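Local coordinates for transcriptional regulator (Rhodococcus sp., PDB 2O0Y), which probably binds DNA and regulates transcription as a member of the IclR family, at residues W149-L157 against Y194-E202. Sequence-based numbering, arbitrary orientation.
Sequences WAGAAGKIL and YQLVHGERE
E200 reaches helix 152-157 with one carboxylate oxygen, and two donors grip it. G151 N, at the N-cap position of the helix, gives its hydrogen to E200 OE1 over 2.9 Å, 160° at the hydrogen, on the anti lone pair. K155 NZ forms a salt bridge with the same E200 OE1 at 2.7 Å, from the syn side and slightly out of the carboxylate plane. Together the two bonds probably restrain the rotation of the carboxylate. K155 is bent at its last two torsions, which fold its amine back toward the start of the helix. The nearby lysine and the helix N-terminus probably favour a charged carboxylate.

Q195 bends at chi2 (-80°), and its side chain crosses that of K155 at about a right angle, with Q195 NE2 3.5 Å from K155 CB. This amide nitrogen donates to K185 O, and also to a water that in turn donates to K155 O. Nearer the backbone, the Q195 and I156 side chains slide past each other in opposite directions, Q195 CG 3.7 Å from I156 CD1. A152 CB packs on the strand backbone, 3.6 Å from Q195 O. The two methyls of V197 press on the first turn: CG2 lies 3.5 Å from A152 N, while CG1 is near A152 CA and K155 CE. A second water accepts from A152 N and, weakly, from R201 NH1 at the guanidinium edge. The aliphatic part of R201 covers G151, CG to CA 3.9 Å.

Helix 152-157 runs roughly antiparallel to strand 195-198, at 146°, within the GAF-like C-terminal region of the IclR family. The short helix packs here against an edge strand of the six-stranded antiparallel sheet within this chain, paired with strand 205-213. I156 also touches strands 205-213 and 219-228, while helix 178-192 meets K155 through L182 and V186.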
loop_
_atom_site.group_PDB
_atom_site.type_symbol
_atom_site.label_atom_id
_atom_site.label_comp_id
_atom_site.label_asym_id
_atom_site.label_seq_id
_atom_site.Cartn_x
_atom_site.Cartn_y
_atom_site.Cartn_z
ATOM N N TRP B 149 12.882 -18.502 -2.115
ATOM C CA TRP B 149 13.678 -19.694 -1.705
ATOM C C TRP B 149 14.581 -20.234 -2.807
ATOM O O TRP B 149 15.487 -21.001 -2.516
ATOM C CB TRP B 149 12.810 -20.811 -1.088
ATOM C CG TRP B 149 11.619 -21.193 -1.909
ATOM C CD1 TRP B 149 10.314 -20.763 -1.741
ATOM C CD2 TRP B 149 11.599 -22.097 -3.018
ATOM N NE1 TRP B 149 9.498 -21.339 -2.694
ATOM C CE2 TRP B 149 10.260 -22.160 -3.488
ATOM C CE3 TRP B 149 12.586 -22.851 -3.674
ATOM C CZ2 TRP B 149 9.889 -22.939 -4.600
ATOM C CZ3 TRP B 149 12.218 -23.622 -4.770
ATOM C CH2 TRP B 149 10.882 -23.653 -5.230
ATOM N N ALA B 150 14.362 -19.797 -4.053
ATOM C CA ALA B 150 15.197 -20.194 -5.185
ATOM C C ALA B 150 15.801 -18.970 -5.899
ATOM O O ALA B 150 15.086 -18.015 -6.174
ATOM C CB ALA B 150 14.363 -21.015 -6.205
ATOM N N GLY B 151 17.096 -19.017 -6.186
ATOM C CA GLY B 151 17.778 -18.016 -7.031
ATOM C C GLY B 151 18.542 -16.962 -6.225
ATOM O O GLY B 151 18.400 -16.864 -4.993
ATOM N N ALA B 152 19.363 -16.180 -6.929
ATOM C CA ALA B 152 20.305 -15.243 -6.327
ATOM C C ALA B 152 19.605 -14.045 -5.697
ATOM O O ALA B 152 19.954 -13.661 -4.598
ATOM C CB ALA B 152 21.298 -14.739 -7.378
ATOM N N ALA B 153 18.649 -13.446 -6.406
ATOM C CA ALA B 153 17.938 -12.265 -5.917
ATOM C C ALA B 153 17.272 -12.565 -4.579
ATOM O O ALA B 153 17.365 -11.755 -3.655
ATOM C CB ALA B 153 16.912 -11.802 -6.917
ATOM N N GLY B 154 16.598 -13.715 -4.459
ATOM C CA GLY B 154 15.899 -14.040 -3.213
ATOM C C GLY B 154 16.821 -14.000 -1.993
ATOM O O GLY B 154 16.469 -13.459 -0.947
ATOM N N LYS B 155 18.001 -14.619 -2.098
ATOM C CA LYS B 155 18.959 -14.604 -0.993
ATOM C C LYS B 155 19.569 -13.218 -0.711
ATOM O O LYS B 155 19.972 -12.936 0.404
ATOM C CB LYS B 155 20.051 -15.655 -1.222
ATOM C CG LYS B 155 19.532 -17.081 -0.948
ATOM C CD LYS B 155 20.559 -18.177 -1.352
ATOM C CE LYS B 155 20.246 -18.811 -2.721
ATOM N NZ LYS B 155 19.057 -19.778 -2.704
ATOM N N ILE B 156 19.644 -12.356 -1.721
ATOM C CA ILE B 156 20.086 -10.971 -1.493
ATOM C C ILE B 156 18.977 -10.229 -0.734
ATOM O O ILE B 156 19.248 -9.604 0.268
ATOM C CB ILE B 156 20.461 -10.236 -2.806
ATOM C CG1 ILE B 156 21.764 -10.828 -3.415
ATOM C CG2 ILE B 156 20.572 -8.700 -2.578
ATOM C CD1 ILE B 156 23.024 -10.516 -2.599
ATOM N N LEU B 157 17.716 -10.352 -1.165
ATOM C CA LEU B 157 16.619 -9.673 -0.455
ATOM C C LEU B 157 16.514 -10.135 0.981
ATOM O O LEU B 157 16.125 -9.351 1.839
ATOM C CB LEU B 157 15.285 -9.885 -1.168
ATOM C CG LEU B 157 15.276 -9.237 -2.558
ATOM C CD1 LEU B 157 14.093 -9.778 -3.369
ATOM C CD2 LEU B 157 15.196 -7.695 -2.396
ATOM N N TYR B 194 27.728 -10.537 -2.818
ATOM C CA TYR B 194 26.829 -10.891 -3.905
ATOM C C TYR B 194 26.478 -12.365 -3.854
ATOM O O TYR B 194 27.077 -13.140 -3.102
ATOM C CB TYR B 194 27.445 -10.522 -5.274
ATOM C CG TYR B 194 28.736 -11.228 -5.570
ATOM C CD1 TYR B 194 29.962 -10.649 -5.241
ATOM C CD2 TYR B 194 28.737 -12.490 -6.169
ATOM C CE1 TYR B 194 31.182 -11.353 -5.493
ATOM C CE2 TYR B 194 29.961 -13.190 -6.440
ATOM C CZ TYR B 194 31.149 -12.608 -6.113
ATOM O OH TYR B 194 32.328 -13.283 -6.385
ATOM N N GLN B 195 25.494 -12.733 -4.661
ATOM C CA GLN B 195 25.080 -14.129 -4.830
ATOM C C GLN B 195 25.238 -14.542 -6.286
ATOM O O GLN B 195 24.796 -13.840 -7.167
ATOM C CB GLN B 195 23.604 -14.284 -4.442
ATOM C CG GLN B 195 23.338 -14.221 -2.927
ATOM C CD GLN B 195 23.644 -15.499 -2.244
ATOM O OE1 GLN B 195 23.926 -16.479 -2.905
ATOM N NE2 GLN B 195 23.579 -15.515 -0.903
ATOM N N LEU B 196 25.851 -15.697 -6.524
ATOM C CA LEU B 196 25.982 -16.239 -7.875
ATOM C C LEU B 196 25.570 -17.707 -7.771
ATOM O O LEU B 196 26.243 -18.472 -7.094
ATOM C CB LEU B 196 27.440 -16.082 -8.362
ATOM C CG LEU B 196 27.829 -16.886 -9.611
ATOM C CD1 LEU B 196 27.098 -16.358 -10.820
ATOM C CD2 LEU B 196 29.308 -16.703 -9.802
ATOM N N VAL B 197 24.435 -18.060 -8.378
ATOM C CA VAL B 197 23.856 -19.393 -8.203
ATOM C C VAL B 197 23.530 -19.981 -9.582
ATOM O O VAL B 197 23.269 -19.223 -10.542
ATOM C CB VAL B 197 22.533 -19.312 -7.387
ATOM C CG1 VAL B 197 22.739 -18.574 -6.058
ATOM C CG2 VAL B 197 21.489 -18.616 -8.165
ATOM N N HIS B 198 23.491 -21.308 -9.668
ATOM C CA HIS B 198 23.206 -22.011 -10.943
ATOM C C HIS B 198 22.107 -23.060 -10.774
ATOM O O HIS B 198 22.196 -23.894 -9.891
ATOM C CB HIS B 198 24.462 -22.718 -11.440
ATOM C CG HIS B 198 25.688 -21.859 -11.459
ATOM N ND1 HIS B 198 25.968 -20.975 -12.484
ATOM C CD2 HIS B 198 26.723 -21.770 -10.591
ATOM C CE1 HIS B 198 27.120 -20.373 -12.239
ATOM N NE2 HIS B 198 27.603 -20.846 -11.101
ATOM N N GLY B 199 21.074 -23.021 -11.600
ATOM C CA GLY B 199 20.121 -24.129 -11.650
ATOM C C GLY B 199 19.230 -24.239 -10.420
ATOM O O GLY B 199 18.669 -25.294 -10.146
ATOM N N GLU B 200 19.058 -23.132 -9.699
ATOM C CA GLU B 200 18.169 -23.158 -8.556
ATOM C C GLU B 200 16.735 -22.951 -8.978
ATOM O O GLU B 200 15.888 -23.744 -8.603
ATOM C CB GLU B 200 18.580 -22.119 -7.510
ATOM C CG GLU B 200 19.739 -22.583 -6.674
ATOM C CD GLU B 200 19.993 -21.680 -5.471
ATOM O OE1 GLU B 200 19.167 -20.783 -5.190
ATOM O OE2 GLU B 200 21.030 -21.868 -4.818
ATOM N N ARG B 201 16.487 -21.902 -9.779
ATOM C CA ARG B 201 15.159 -21.555 -10.257
ATOM C C ARG B 201 14.632 -22.578 -11.260
ATOM O O ARG B 201 13.481 -23.033 -11.172
ATOM C CB ARG B 201 15.184 -20.164 -10.917
ATOM C CG ARG B 201 15.428 -18.977 -9.974
ATOM C CD ARG B 201 15.815 -17.685 -10.727
ATOM N NE ARG B 201 15.358 -17.640 -12.122
ATOM C CZ ARG B 201 16.148 -17.358 -13.162
ATOM N NH1 ARG B 201 17.436 -17.047 -12.975
ATOM N NH2 ARG B 201 15.657 -17.350 -14.405
ATOM N N GLU B 202 15.477 -22.929 -12.227
ATOM C CA GLU B 202 15.147 -23.938 -13.227
ATOM C C GLU B 202 16.443 -24.398 -13.874
ATOM O O GLU B 202 17.442 -23.668 -13.848
ATOM C CB GLU B 202 14.199 -23.367 -14.295
ATOM C CG GLU B 202 14.828 -22.355 -15.218
ATOM C CD GLU B 202 13.821 -21.674 -16.133
ATOM O OE1 GLU B 202 12.704 -21.320 -15.687
ATOM O OE2 GLU B 202 14.168 -21.444 -17.299
HETATM O O HOH W 1 19.206 -17.147 -9.978
HETATM O O HOH W 2 22.637 -13.206 0.531
#